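Local coordinates for protein elongin-C (Saccharomyces cerevisiae, PDB 5ZB2) that serves as the linker subunit of a cullin-3 ubiquitin ligase that polyubiquitylates RNA polymerase II and takes part in global genomic DNA repair, at residues 52-57 with 91-96; 21-26 with 45-50; 28-33 with 57-62. All blocks are in the same frame, centred on the assembly; numbering follows the deposited sequence.

Contact 1. Residues 52-57 with 91-96; sequences QFDSHI and SLELLL
Ile-57 and Glu-93 carry this helix-to-helix contact in the BTB/POZ fold of elongin-C. It joins the start of helix 55-71 to the first turns of helix 91-101. The tight part is van der Waals packing round Ile-57. Ile-57 points at the other helix, and its CG1 lies 3.6 Å from Glu-93 CD. Its CD1 rests on the CB and CG methylenes of the same glutamate. The other branch, CG2, passes Leu-94 CD1 at 4.1 Å, the two side chains running in opposite directions. Ala-97, one turn further on, also touches Ile-57.

The polar side is looser, and no hydrogen bond crosses between the segments. Glu-93 CG stands anti to the backbone N (chi1 -172°) and the chain stays extended, which carries the carboxylate across Ile-57 to the turn before helix 55-71. There Glu-93 OE2 sits near the plane of the Phe-53 ring, at its CD1 edge. Asp-54 precedes the helix, and its carboxylate stands nearly perpendicular to that of Glu-93, the planes 78° apart. The two like charges probably repel, and the nearby His-56 could ease this if protonated. Leu-92 and Leu-95, which do not touch segment 52-57, pack against Rad7 chains. On the solvent side, His-56 NE2 gives a weak hydrogen bond to Asp-54 OD2 at 3.4 Å, while Asp-54 OD2 lies 3.7 Å from Glu-93 OE2.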
ATOM      1  N   GLN B  52      16.094 -25.153  26.953  1.00118.03           N
ATOM      2  CA  GLN B  52      15.703 -24.454  25.731  1.00119.54           C
ATOM      3  C   GLN B  52      16.645 -23.313  25.370  1.00108.83           C
ATOM      4  O   GLN B  52      16.356 -22.560  24.431  1.00105.75           O
ATOM      5  CB  GLN B  52      14.274 -23.904  25.823  1.00129.73           C
ATOM      6  CG  GLN B  52      13.215 -24.953  26.120  1.00138.63           C
ATOM      7  CD  GLN B  52      11.854 -24.340  26.392  1.00157.13           C
ATOM      8  OE1 GLN B  52      11.733 -23.131  26.591  1.00167.94           O
ATOM      9  NE2 GLN B  52      10.820 -25.174  26.402  1.00156.95           N
ATOM     10  N   PHE B  53      17.762 -23.158  26.080  1.00107.91           N
ATOM     11  CA  PHE B  53      18.734 -22.112  25.790  1.00106.53           C
ATOM     12  C   PHE B  53      20.130 -22.714  25.755  1.00110.71           C
ATOM     13  O   PHE B  53      20.510 -23.466  26.658  1.00111.56           O
ATOM     14  CB  PHE B  53      18.668 -20.985  26.829  1.00 99.23           C
ATOM     15  CG  PHE B  53      17.450 -20.110  26.704  1.00 93.49           C
ATOM     16  CD1 PHE B  53      16.921 -19.795  25.462  1.00 90.02           C
ATOM     17  CD2 PHE B  53      16.836 -19.597  27.834  1.00 88.80           C
ATOM     18  CE1 PHE B  53      15.806 -18.991  25.350  1.00 82.18           C
ATOM     19  CE2 PHE B  53      15.717 -18.791  27.728  1.00 83.70           C
ATOM     20  CZ  PHE B  53      15.203 -18.488  26.483  1.00 78.37           C
ATOM     21  N   ASP B  54      20.889 -22.374  24.717  1.00114.66           N
ATOM     22  CA  ASP B  54      22.218 -22.925  24.514  1.00114.82           C
ATOM     23  C   ASP B  54      23.231 -22.254  25.440  1.00109.50           C
ATOM     24  O   ASP B  54      22.942 -21.273  26.131  1.00104.06           O
ATOM     25  CB  ASP B  54      22.644 -22.761  23.056  1.00119.34           C
ATOM     26  CG  ASP B  54      21.699 -23.451  22.091  1.00125.72           C
ATOM     27  OD1 ASP B  54      21.101 -24.477  22.475  1.00128.28           O
ATOM     28  OD2 ASP B  54      21.554 -22.965  20.949  1.00128.44           O
ATOM     29  N   SER B  55      24.448 -22.801  25.436  1.00110.45           N
ATOM     30  CA  SER B  55      25.488 -22.322  26.339  1.00107.91           C
ATOM     31  C   SER B  55      25.937 -20.913  25.975  1.00101.66           C
ATOM     32  O   SER B  55      26.201 -20.092  26.862  1.00 96.87           O
ATOM     33  CB  SER B  55      26.673 -23.288  26.315  1.00109.84           C
ATOM     34  OG  SER B  55      26.266 -24.594  26.688  1.00112.48           O
ATOM     35  N   HIS B  56      26.031 -20.612  24.679  1.00101.06           N
ATOM     36  CA  HIS B  56      26.483 -19.290  24.257  1.00 98.29           C
ATOM     37  C   HIS B  56      25.487 -18.203  24.640  1.00 94.38           C
ATOM     38  O   HIS B  56      25.878 -17.047  24.834  1.00 89.22           O
ATOM     39  CB  HIS B  56      26.729 -19.280  22.748  1.00 99.56           C
ATOM     40  CG  HIS B  56      25.516 -19.601  21.933  1.00107.20           C
ATOM     41  ND1 HIS B  56      24.726 -18.628  21.358  1.00109.86           N
ATOM     42  CD2 HIS B  56      24.957 -20.786  21.593  1.00122.94           C
ATOM     43  CE1 HIS B  56      23.734 -19.200  20.700  1.00112.13           C
ATOM     44  NE2 HIS B  56      23.851 -20.510  20.828  1.00120.41           N
ATOM     45  N   ILE B  57      24.203 -18.549  24.761  1.00 94.54           N
ATOM     46  CA  ILE B  57      23.197 -17.554  25.123  1.00 90.08           C
ATOM     47  C   ILE B  57      23.332 -17.173  26.593  1.00 84.63           C
ATOM     48  O   ILE B  57      23.422 -15.988  26.935  1.00 80.02           O
ATOM     49  CB  ILE B  57      21.785 -18.080  24.803  1.00 90.26           C
ATOM     50  CG1 ILE B  57      21.638 -18.358  23.302  1.00 96.38           C
ATOM     51  CG2 ILE B  57      20.715 -17.098  25.274  1.00 79.54           C
ATOM     52  CD1 ILE B  57      21.811 -17.137  22.405  1.00 87.90           C
ATOM     53  N   SER B  91      20.950 -12.591  17.918  1.00 63.65           N
ATOM     54  CA  SER B  91      20.117 -11.481  18.370  1.00 62.56           C
ATOM     55  C   SER B  91      18.693 -11.937  18.669  1.00 60.09           C
ATOM     56  O   SER B  91      18.102 -11.521  19.672  1.00 56.96           O
ATOM     57  CB  SER B  91      20.121 -10.362  17.329  1.00 58.25           C
ATOM     58  OG  SER B  91      19.755 -10.846  16.050  1.00 57.58           O
ATOM     59  N   LEU B  92      18.124 -12.795  17.819  1.00 60.07           N
ATOM     60  CA  LEU B  92      16.756 -13.254  18.044  1.00 60.23           C
ATOM     61  C   LEU B  92      16.666 -14.103  19.306  1.00 61.26           C
ATOM     62  O   LEU B  92      15.876 -13.810  20.212  1.00 58.79           O
ATOM     63  CB  LEU B  92      16.251 -14.039  16.831  1.00 59.59           C
ATOM     64  CG  LEU B  92      15.807 -13.227  15.612  1.00 62.15           C
ATOM     65  CD1 LEU B  92      15.386 -14.156  14.481  1.00 61.31           C
ATOM     66  CD2 LEU B  92      14.670 -12.272  15.955  1.00 63.37           C
ATOM     67  N   GLU B  93      17.471 -15.165  19.387  1.00 64.67           N
ATOM     68  CA  GLU B  93      17.399 -16.054  20.542  1.00 67.79           C
ATOM     69  C   GLU B  93      17.714 -15.306  21.832  1.00 65.44           C
ATOM     70  O   GLU B  93      17.097 -15.564  22.873  1.00 65.77           O
ATOM     71  CB  GLU B  93      18.351 -17.236  20.358  1.00 77.90           C
ATOM     72  CG  GLU B  93      18.200 -18.315  21.420  1.00 85.42           C
ATOM     73  CD  GLU B  93      19.015 -19.558  21.116  1.00101.72           C
ATOM     74  OE1 GLU B  93      19.670 -19.600  20.053  1.00107.90           O
ATOM     75  OE2 GLU B  93      18.999 -20.496  21.942  1.00103.66           O
ATOM     76  N   LEU B  94      18.661 -14.367  21.786  1.00 62.74           N
ATOM     77  CA  LEU B  94      18.986 -13.601  22.984  1.00 66.24           C
ATOM     78  C   LEU B  94      17.830 -12.700  23.403  1.00 59.70           C
ATOM     79  O   LEU B  94      17.619 -12.485  24.602  1.00 58.75           O
ATOM     80  CB  LEU B  94      20.251 -12.772  22.760  1.00 67.04           C
ATOM     81  CG  LEU B  94      20.790 -12.022  23.984  1.00 66.82           C
ATOM     82  CD1 LEU B  94      21.097 -12.979  25.129  1.00 73.83           C
ATOM     83  CD2 LEU B  94      22.033 -11.217  23.625  1.00 65.07           C
ATOM     84  N   LEU B  95      17.073 -12.165  22.441  1.00 56.83           N
ATOM     85  CA  LEU B  95      15.894 -11.377  22.786  1.00 55.42           C
ATOM     86  C   LEU B  95      14.898 -12.215  23.577  1.00 54.12           C
ATOM     87  O   LEU B  95      14.360 -11.765  24.595  1.00 53.15           O
ATOM     88  CB  LEU B  95      15.242 -10.817  21.520  1.00 51.68           C
ATOM     89  CG  LEU B  95      13.872 -10.153  21.710  1.00 47.89           C
ATOM     90  CD1 LEU B  95      13.933  -9.036  22.747  1.00 49.02           C
ATOM     91  CD2 LEU B  95      13.366  -9.619  20.385  1.00 46.62           C
ATOM     92  N   LEU B  96      14.645 -13.445  23.122  1.00 54.60           N
ATOM     93  CA  LEU B  96      13.706 -14.315  23.821  1.00 56.94           C
ATOM     94  C   LEU B  96      14.179 -14.611  25.240  1.00 58.40           C
ATOM     95  O   LEU B  96      13.368 -14.672  26.172  1.00 58.86           O
ATOM     96  CB  LEU B  96      13.515 -15.616  23.039  1.00 55.68           C
ATOM     97  CG  LEU B  96      12.990 -15.476  21.610  1.00 56.93           C
ATOM     98  CD1 LEU B  96      12.812 -16.851  20.972  1.00 56.82           C
ATOM     99  CD2 LEU B  96      11.681 -14.695  21.577  1.00 54.34           C
TER

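Contact 2. Residues 21-26 with 45-50; sequences TLVSKD and AGRIEL
A parallel strand pair at one side of the mixed BTB/POZ sheet joins Val-23 to Ile-48 and Leu-50. Strand 47-49 is short and weakly bonded, and it runs 12° from parallel to strand 21-23. Val-23 N donates to Ile-48 O at 3.0 Å. Leu-50 N donates to Val-23 O at 3.0 Å. Val-23 thus bonds to the residues before and after Glu-49, its bridge partner.

One face of the sheet carries Leu-22 and Ile-48. Leu-22 CG lies opposite its own N (chi1 -169°), and CD1 reaches both Leu-50 CD1, 3.6 Å away, and Ile-48 CB. Leu-58 of helix 55-71 covers Leu-22 and Leu-50. Cutting Leu-22 back to an alanine is likely to open a gap beneath Leu-58 and to take the leucine methyls away from Leu-50 CD1.

Thr-21, Val-23, Arg-47 and Glu-49 occupy the other face. Val-23 CG2 sits over one face of the Arg-47 guanidinium, displaced toward its rim and 3.4 Å from Arg-47 NH2. That group is held by a salt bridge along its own strand, from Arg-47 NH1 to Glu-49 OE2 at 2.7 Å, in the guanidinium plane. Thr-21 CG2 packs on Arg-47 CB at 3.5 Å. An apolar face turned to a helix, with a mixed face and its Arg-47/Glu-49 salt bridge on the other side, fits a two-layer alpha/beta fold such as BTB/POZ.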
ATOM      1  N   THR B  21      24.193 -20.348  41.312  1.00125.59           N
ATOM      2  CA  THR B  21      24.489 -21.215  40.181  1.00133.86           C
ATOM      3  C   THR B  21      23.390 -21.126  39.128  1.00132.47           C
ATOM      4  O   THR B  21      22.236 -20.803  39.425  1.00127.17           O
ATOM      5  CB  THR B  21      24.652 -22.667  40.636  1.00148.37           C
ATOM      6  OG1 THR B  21      24.913 -23.498  39.498  1.00142.88           O
ATOM      7  CG2 THR B  21      23.398 -23.167  41.345  1.00133.33           C
ATOM      8  N   LEU B  22      23.765 -21.421  37.885  1.00139.48           N
ATOM      9  CA  LEU B  22      22.843 -21.346  36.759  1.00139.63           C
ATOM     10  C   LEU B  22      23.221 -22.414  35.744  1.00128.28           C
ATOM     11  O   LEU B  22      24.387 -22.509  35.346  1.00127.23           O
ATOM     12  CB  LEU B  22      22.876 -19.957  36.112  1.00128.72           C
ATOM     13  CG  LEU B  22      21.773 -19.661  35.095  1.00120.81           C
ATOM     14  CD1 LEU B  22      20.428 -19.556  35.793  1.00116.17           C
ATOM     15  CD2 LEU B  22      22.083 -18.390  34.322  1.00109.40           C
ATOM     16  N   VAL B  23      22.238 -23.206  35.324  1.00125.00           N
ATOM     17  CA  VAL B  23      22.463 -24.330  34.424  1.00122.51           C
ATOM     18  C   VAL B  23      21.855 -24.013  33.065  1.00121.10           C
ATOM     19  O   VAL B  23      20.811 -23.359  32.961  1.00120.98           O
ATOM     20  CB  VAL B  23      21.872 -25.635  34.998  1.00122.66           C
ATOM     21  CG1 VAL B  23      22.149 -26.812  34.071  1.00123.37           C
ATOM     22  CG2 VAL B  23      22.438 -25.903  36.381  1.00131.85           C
ATOM     23  N   SER B  24      22.518 -24.494  32.016  1.00121.09           N
ATOM     24  CA  SER B  24      22.072 -24.314  30.645  1.00118.06           C
ATOM     25  C   SER B  24      21.386 -25.585  30.149  1.00122.16           C
ATOM     26  O   SER B  24      21.282 -26.588  30.860  1.00126.78           O
ATOM     27  CB  SER B  24      23.255 -23.958  29.742  1.00115.54           C
ATOM     28  OG  SER B  24      22.837 -23.809  28.397  1.00117.28           O
ATOM     29  N   LYS B  25      20.907 -25.539  28.903  1.00121.16           N
ATOM     30  CA  LYS B  25      20.389 -26.748  28.272  1.00123.08           C
ATOM     31  C   LYS B  25      21.457 -27.834  28.254  1.00133.53           C
ATOM     32  O   LYS B  25      21.201 -28.983  28.629  1.00155.69           O
ATOM     33  CB  LYS B  25      19.904 -26.440  26.856  1.00118.62           C
ATOM     34  CG  LYS B  25      19.235 -27.620  26.168  1.00119.41           C
ATOM     35  CD  LYS B  25      18.620 -27.223  24.837  1.00118.21           C
ATOM     36  CE  LYS B  25      17.863 -28.385  24.213  1.00124.06           C
ATOM     37  NZ  LYS B  25      17.192 -28.002  22.939  1.00121.35           N
ATOM     38  N   ASP B  26      22.662 -27.484  27.815  1.00131.84           N
ATOM     39  CA  ASP B  26      23.810 -28.348  28.026  1.00135.16           C
ATOM     40  C   ASP B  26      24.179 -28.353  29.507  1.00137.91           C
ATOM     41  O   ASP B  26      23.819 -27.451  30.269  1.00146.76           O
ATOM     42  CB  ASP B  26      25.000 -27.882  27.186  1.00133.12           C
ATOM     43  CG  ASP B  26      24.756 -28.034  25.697  1.00142.23           C
ATOM     44  OD1 ASP B  26      24.043 -28.983  25.305  1.00133.51           O
ATOM     45  OD2 ASP B  26      25.280 -27.209  24.920  1.00154.75           O
ATOM     46  N   ALA B  45      17.235 -17.469  43.466  1.00133.68           N
ATOM     47  CA  ALA B  45      17.934 -18.738  43.594  1.00122.96           C
ATOM     48  C   ALA B  45      19.293 -18.524  44.263  1.00123.49           C
ATOM     49  O   ALA B  45      19.728 -17.381  44.383  1.00122.71           O
ATOM     50  CB  ALA B  45      18.092 -19.363  42.217  1.00120.24           C
ATOM     51  N   GLY B  46      19.975 -19.584  44.708  1.00123.37           N
ATOM     52  CA  GLY B  46      19.534 -20.967  44.605  1.00118.77           C
ATOM     53  C   GLY B  46      20.167 -21.696  43.435  1.00118.23           C
ATOM     54  O   GLY B  46      21.370 -21.589  43.203  1.00117.61           O
ATOM     55  N   ARG B  47      19.342 -22.439  42.699  1.00123.04           N
ATOM     56  CA  ARG B  47      19.756 -23.107  41.476  1.00126.08           C
ATOM     57  C   ARG B  47      18.600 -23.066  40.489  1.00121.44           C
ATOM     58  O   ARG B  47      17.455 -23.340  40.857  1.00122.87           O
ATOM     59  CB  ARG B  47      20.174 -24.559  41.747  1.00133.88           C
ATOM     60  CG  ARG B  47      20.650 -25.326  40.522  1.00119.98           C
ATOM     61  CD  ARG B  47      20.970 -26.764  40.891  1.00115.84           C
ATOM     62  NE  ARG B  47      21.596 -27.506  39.798  1.00115.81           N
ATOM     63  CZ  ARG B  47      20.932 -28.158  38.847  1.00118.25           C
ATOM     64  NH1 ARG B  47      19.606 -28.163  38.829  1.00118.01           N
ATOM     65  NH2 ARG B  47      21.601 -28.808  37.905  1.00119.23           N
ATOM     66  N   ILE B  48      18.904 -22.725  39.238  1.00118.30           N
ATOM     67  CA  ILE B  48      17.898 -22.606  38.190  1.00114.11           C
ATOM     68  C   ILE B  48      18.345 -23.421  36.986  1.00113.68           C
ATOM     69  O   ILE B  48      19.527 -23.420  36.626  1.00115.36           O
ATOM     70  CB  ILE B  48      17.658 -21.134  37.790  1.00109.74           C
ATOM     71  CG1 ILE B  48      17.215 -20.307  39.002  1.00107.60           C
ATOM     72  CG2 ILE B  48      16.629 -21.042  36.665  1.00108.06           C
ATOM     73  CD1 ILE B  48      15.890 -20.736  39.608  1.00109.02           C
ATOM     74  N   GLU B  49      17.393 -24.111  36.362  1.00113.89           N
ATOM     75  CA  GLU B  49      17.634 -24.905  35.162  1.00114.11           C
ATOM     76  C   GLU B  49      16.974 -24.190  33.991  1.00111.70           C
ATOM     77  O   GLU B  49      15.745 -24.077  33.938  1.00110.59           O
ATOM     78  CB  GLU B  49      17.083 -26.321  35.323  1.00113.93           C
ATOM     79  CG  GLU B  49      17.672 -27.086  36.495  1.00116.75           C
ATOM     80  CD  GLU B  49      17.053 -28.459  36.661  1.00129.40           C
ATOM     81  OE1 GLU B  49      16.102 -28.778  35.917  1.00133.75           O
ATOM     82  OE2 GLU B  49      17.518 -29.219  37.536  1.00122.61           O
ATOM     83  N   LEU B  50      17.789 -23.709  33.056  1.00109.39           N
ATOM     84  CA  LEU B  50      17.305 -22.948  31.910  1.00106.89           C
ATOM     85  C   LEU B  50      17.425 -23.796  30.648  1.00109.19           C
ATOM     86  O   LEU B  50      18.281 -23.570  29.791  1.00109.06           O
ATOM     87  CB  LEU B  50      18.081 -21.636  31.774  1.00104.93           C
ATOM     88  CG  LEU B  50      18.004 -20.664  32.952  1.00109.09           C
ATOM     89  CD1 LEU B  50      18.714 -19.369  32.595  1.00105.27           C
ATOM     90  CD2 LEU B  50      16.563 -20.388  33.357  1.00129.37           C
TER

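Contact 3. Residues 28-33 with 57-62; sequences KEYEIS and ILEKAV
Tyr-30 lays one ring face over the backbone of Glu-59, with Glu-59 N above the plane and offset toward the rim. Tyr-30 CE2 lies 3.9 Å from Glu-59 CB. On the other side of the ring's long axis, Tyr-30 CE1 meets Leu-58 CB at 4.2 Å. The ring therefore spans two successive residues of helix 55-71. Tyr-30 CG is anti to its carbonyl carbon (chi1 -61°), which turns the ring back toward the first turn of the helix, where its OH probably hydrogen-bonds Ser-55 O. The Glu-59 carboxylate is turned steeply against the ring, the planes 77° apart.

Further along the strand, Ile-32 also faces the helix and meets Val-62. Ile-32 CG1 approaches Val-62 CG1 at 3.6 Å and Val-62 CG2 at 3.7 Å, fitting against both branches of the valine. Val-62 CG2 also comes within 4.3 Å of Tyr-30 CB. No hydrogen bond joins the segments. Leu-58 and Ile-32 both touch Leu-22 of the neighbouring strand. Strand 29-33 and the 57-62 part of the helix run nearly parallel, 6° apart, with 9.5 Å between their axes. This is helix-on-sheet packing, as in the alpha/beta core of the BTB/POZ fold.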
ATOM      1  N   LYS B  28      26.664 -27.550  30.948  1.00136.75           N
ATOM      2  CA  LYS B  28      27.529 -26.462  31.381  1.00128.90           C
ATOM      3  C   LYS B  28      26.799 -25.559  32.369  1.00128.94           C
ATOM      4  O   LYS B  28      25.633 -25.207  32.170  1.00129.82           O
ATOM      5  CB  LYS B  28      28.000 -25.647  30.175  1.00123.61           C
ATOM      6  CG  LYS B  28      28.658 -26.475  29.081  1.00126.84           C
ATOM      7  CD  LYS B  28      29.258 -25.594  27.996  1.00124.78           C
ATOM      8  CE  LYS B  28      29.686 -26.411  26.788  1.00119.03           C
ATOM      9  NZ  LYS B  28      30.720 -27.423  27.134  1.00114.91           N
ATOM     10  N   GLU B  29      27.494 -25.184  33.438  1.00129.06           N
ATOM     11  CA  GLU B  29      26.939 -24.355  34.497  1.00129.90           C
ATOM     12  C   GLU B  29      27.559 -22.964  34.459  1.00132.33           C
ATOM     13  O   GLU B  29      28.582 -22.726  33.812  1.00129.06           O
ATOM     14  CB  GLU B  29      27.168 -25.003  35.868  1.00128.57           C
ATOM     15  CG  GLU B  29      26.514 -26.368  36.028  1.00121.79           C
ATOM     16  CD  GLU B  29      26.719 -26.956  37.412  1.00111.83           C
ATOM     17  OE1 GLU B  29      27.417 -26.323  38.233  1.00107.31           O
ATOM     18  OE2 GLU B  29      26.183 -28.051  37.680  1.00108.81           O
ATOM     19  N   TYR B  30      26.916 -22.037  35.169  1.00142.09           N
ATOM     20  CA  TYR B  30      27.385 -20.662  35.257  1.00127.76           C
ATOM     21  C   TYR B  30      27.027 -20.105  36.627  1.00124.32           C
ATOM     22  O   TYR B  30      25.915 -20.319  37.118  1.00126.45           O
ATOM     23  CB  TYR B  30      26.770 -19.784  34.161  1.00120.45           C
ATOM     24  CG  TYR B  30      27.113 -20.221  32.755  1.00116.37           C
ATOM     25  CD1 TYR B  30      26.321 -21.139  32.080  1.00118.91           C
ATOM     26  CD2 TYR B  30      28.228 -19.714  32.103  1.00114.33           C
ATOM     27  CE1 TYR B  30      26.631 -21.541  30.796  1.00119.84           C
ATOM     28  CE2 TYR B  30      28.545 -20.111  30.819  1.00120.17           C
ATOM     29  CZ  TYR B  30      27.744 -21.024  30.171  1.00121.91           C
ATOM     30  OH  TYR B  30      28.053 -21.423  28.893  1.00111.09           O
ATOM     31  N   GLU B  31      27.972 -19.394  37.236  1.00116.27           N
ATOM     32  CA  GLU B  31      27.764 -18.754  38.526  1.00115.77           C
ATOM     33  C   GLU B  31      27.599 -17.254  38.334  1.00108.89           C
ATOM     34  O   GLU B  31      28.241 -16.654  37.465  1.00104.06           O
ATOM     35  CB  GLU B  31      28.927 -19.030  39.482  1.00133.54           C
ATOM     36  CG  GLU B  31      29.124 -20.501  39.813  1.00132.58           C
ATOM     37  CD  GLU B  31      29.692 -20.716  41.204  1.00124.45           C
ATOM     38  OE1 GLU B  31      29.213 -20.060  42.153  1.00121.84           O
ATOM     39  OE2 GLU B  31      30.620 -21.538  41.348  1.00117.60           O
ATOM     40  N   ILE B  32      26.736 -16.652  39.148  1.00108.14           N
ATOM     41  CA  ILE B  32      26.421 -15.233  39.047  1.00105.50           C
ATOM     42  C   ILE B  32      26.339 -14.655  40.452  1.00106.96           C
ATOM     43  O   ILE B  32      25.796 -15.287  41.365  1.00108.74           O
ATOM     44  CB  ILE B  32      25.100 -14.990  38.286  1.00103.05           C
ATOM     45  CG1 ILE B  32      25.074 -15.776  36.975  1.00100.88           C
ATOM     46  CG2 ILE B  32      24.912 -13.504  38.008  1.00 98.21           C
ATOM     47  CD1 ILE B  32      24.493 -17.174  37.099  1.00106.64           C
ATOM     48  N   SER B  33      26.882 -13.453  40.624  1.00105.70           N
ATOM     49  CA  SER B  33      26.749 -12.749  41.891  1.00106.59           C
ATOM     50  C   SER B  33      25.276 -12.597  42.245  1.00107.59           C
ATOM     51  O   SER B  33      24.466 -12.181  41.412  1.00106.89           O
ATOM     52  CB  SER B  33      27.417 -11.377  41.806  1.00104.54           C
ATOM     53  OG  SER B  33      27.165 -10.616  42.974  1.00105.16           O
ATOM     54  N   ILE B  57      24.203 -18.549  24.761  1.00 94.54           N
ATOM     55  CA  ILE B  57      23.197 -17.554  25.123  1.00 90.08           C
ATOM     56  C   ILE B  57      23.332 -17.173  26.593  1.00 84.63           C
ATOM     57  O   ILE B  57      23.422 -15.988  26.935  1.00 80.02           O
ATOM     58  CB  ILE B  57      21.785 -18.080  24.803  1.00 90.26           C
ATOM     59  CG1 ILE B  57      21.638 -18.358  23.302  1.00 96.38           C
ATOM     60  CG2 ILE B  57      20.715 -17.098  25.274  1.00 79.54           C
ATOM     61  CD1 ILE B  57      21.811 -17.137  22.405  1.00 87.90           C
ATOM     62  N   LEU B  58      23.346 -18.169  27.483  1.00 87.37           N
ATOM     63  CA  LEU B  58      23.436 -17.882  28.911  1.00 85.34           C
ATOM     64  C   LEU B  58      24.721 -17.140  29.245  1.00 80.94           C
ATOM     65  O   LEU B  58      24.713 -16.203  30.054  1.00 75.29           O
ATOM     66  CB  LEU B  58      23.346 -19.176  29.718  1.00 93.40           C
ATOM     67  CG  LEU B  58      21.935 -19.726  29.927  1.00 99.67           C
ATOM     68  CD1 LEU B  58      21.384 -20.323  28.644  1.00101.50           C
ATOM     69  CD2 LEU B  58      21.923 -20.755  31.045  1.00118.10           C
ATOM     70  N   GLU B  59      25.838 -17.541  28.636  1.00 86.43           N
ATOM     71  CA  GLU B  59      27.092 -16.833  28.860  1.00 86.47           C
ATOM     72  C   GLU B  59      26.954 -15.350  28.544  1.00 79.15           C
ATOM     73  O   GLU B  59      27.588 -14.514  29.199  1.00 75.44           O
ATOM     74  CB  GLU B  59      28.207 -17.458  28.018  1.00 94.50           C
ATOM     75  CG  GLU B  59      29.548 -16.746  28.137  1.00111.38           C
ATOM     76  CD  GLU B  59      30.710 -17.601  27.666  1.00116.24           C
ATOM     77  OE1 GLU B  59      31.383 -18.213  28.523  1.00116.84           O
ATOM     78  OE2 GLU B  59      30.946 -17.668  26.442  1.00131.54           O
ATOM     79  N   LYS B  60      26.121 -15.001  27.561  1.00 77.94           N
ATOM     80  CA  LYS B  60      25.918 -13.596  27.231  1.00 75.59           C
ATOM     81  C   LYS B  60      24.929 -12.939  28.186  1.00 69.47           C
ATOM     82  O   LYS B  60      25.078 -11.757  28.519  1.00 67.83           O
ATOM     83  CB  LYS B  60      25.436 -13.455  25.786  1.00 78.35           C
ATOM     84  CG  LYS B  60      25.816 -12.133  25.128  1.00 77.79           C
ATOM     85  CD  LYS B  60      27.324 -12.019  24.936  1.00 81.46           C
ATOM     86  CE  LYS B  60      27.716 -10.711  24.277  1.00 80.38           C
ATOM     87  NZ  LYS B  60      29.190 -10.620  24.081  1.00 81.65           N
ATOM     88  N   ALA B  61      23.919 -13.686  28.637  1.00 69.11           N
ATOM     89  CA  ALA B  61      22.994 -13.156  29.632  1.00 67.51           C
ATOM     90  C   ALA B  61      23.730 -12.788  30.914  1.00 67.22           C
ATOM     91  O   ALA B  61      23.570 -11.682  31.444  1.00 64.82           O
ATOM     92  CB  ALA B  61      21.891 -14.175  29.915  1.00 69.45           C
ATOM     93  N   VAL B  62      24.551 -13.709  31.425  1.00 68.92           N
ATOM     94  CA  VAL B  62      25.360 -13.410  32.605  1.00 68.83           C
ATOM     95  C   VAL B  62      26.265 -12.218  32.331  1.00 67.96           C
ATOM     96  O   VAL B  62      26.451 -11.348  33.191  1.00 67.65           O
ATOM     97  CB  VAL B  62      26.171 -14.650  33.026  1.00 72.47           C
ATOM     98  CG1 VAL B  62      27.016 -14.346  34.258  1.00 81.85           C
ATOM     99  CG2 VAL B  62      25.247 -15.829  33.300  1.00 75.85           C
TER

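Contact 2 lies about 9 Å from contact 3 and 14 Å from contact 1, centre to centre; contacts 1 and 3 are about 11 Å apart. Along the chain, contact 2 closes before contact 1 opens, while contact 3 interlaces with both. Contacts 2 and 3 share one sheet, in the order 29-33, 19-23, 47-49, and Leu-22 O takes a probable hydrogen bond from Tyr-30 N at 2.6 Å. Contacts 1 and 3 share helix 55-71 and Ile-57. Lys-25 N probably donates a hydrogen bond to Phe-53 O, joining contacts 1 and 2. Helix 55-71 thus sits between the sheet and helix 91-101, which meets Rad7, so the three contacts connect the BTB/POZ sheet to the partner-binding helix.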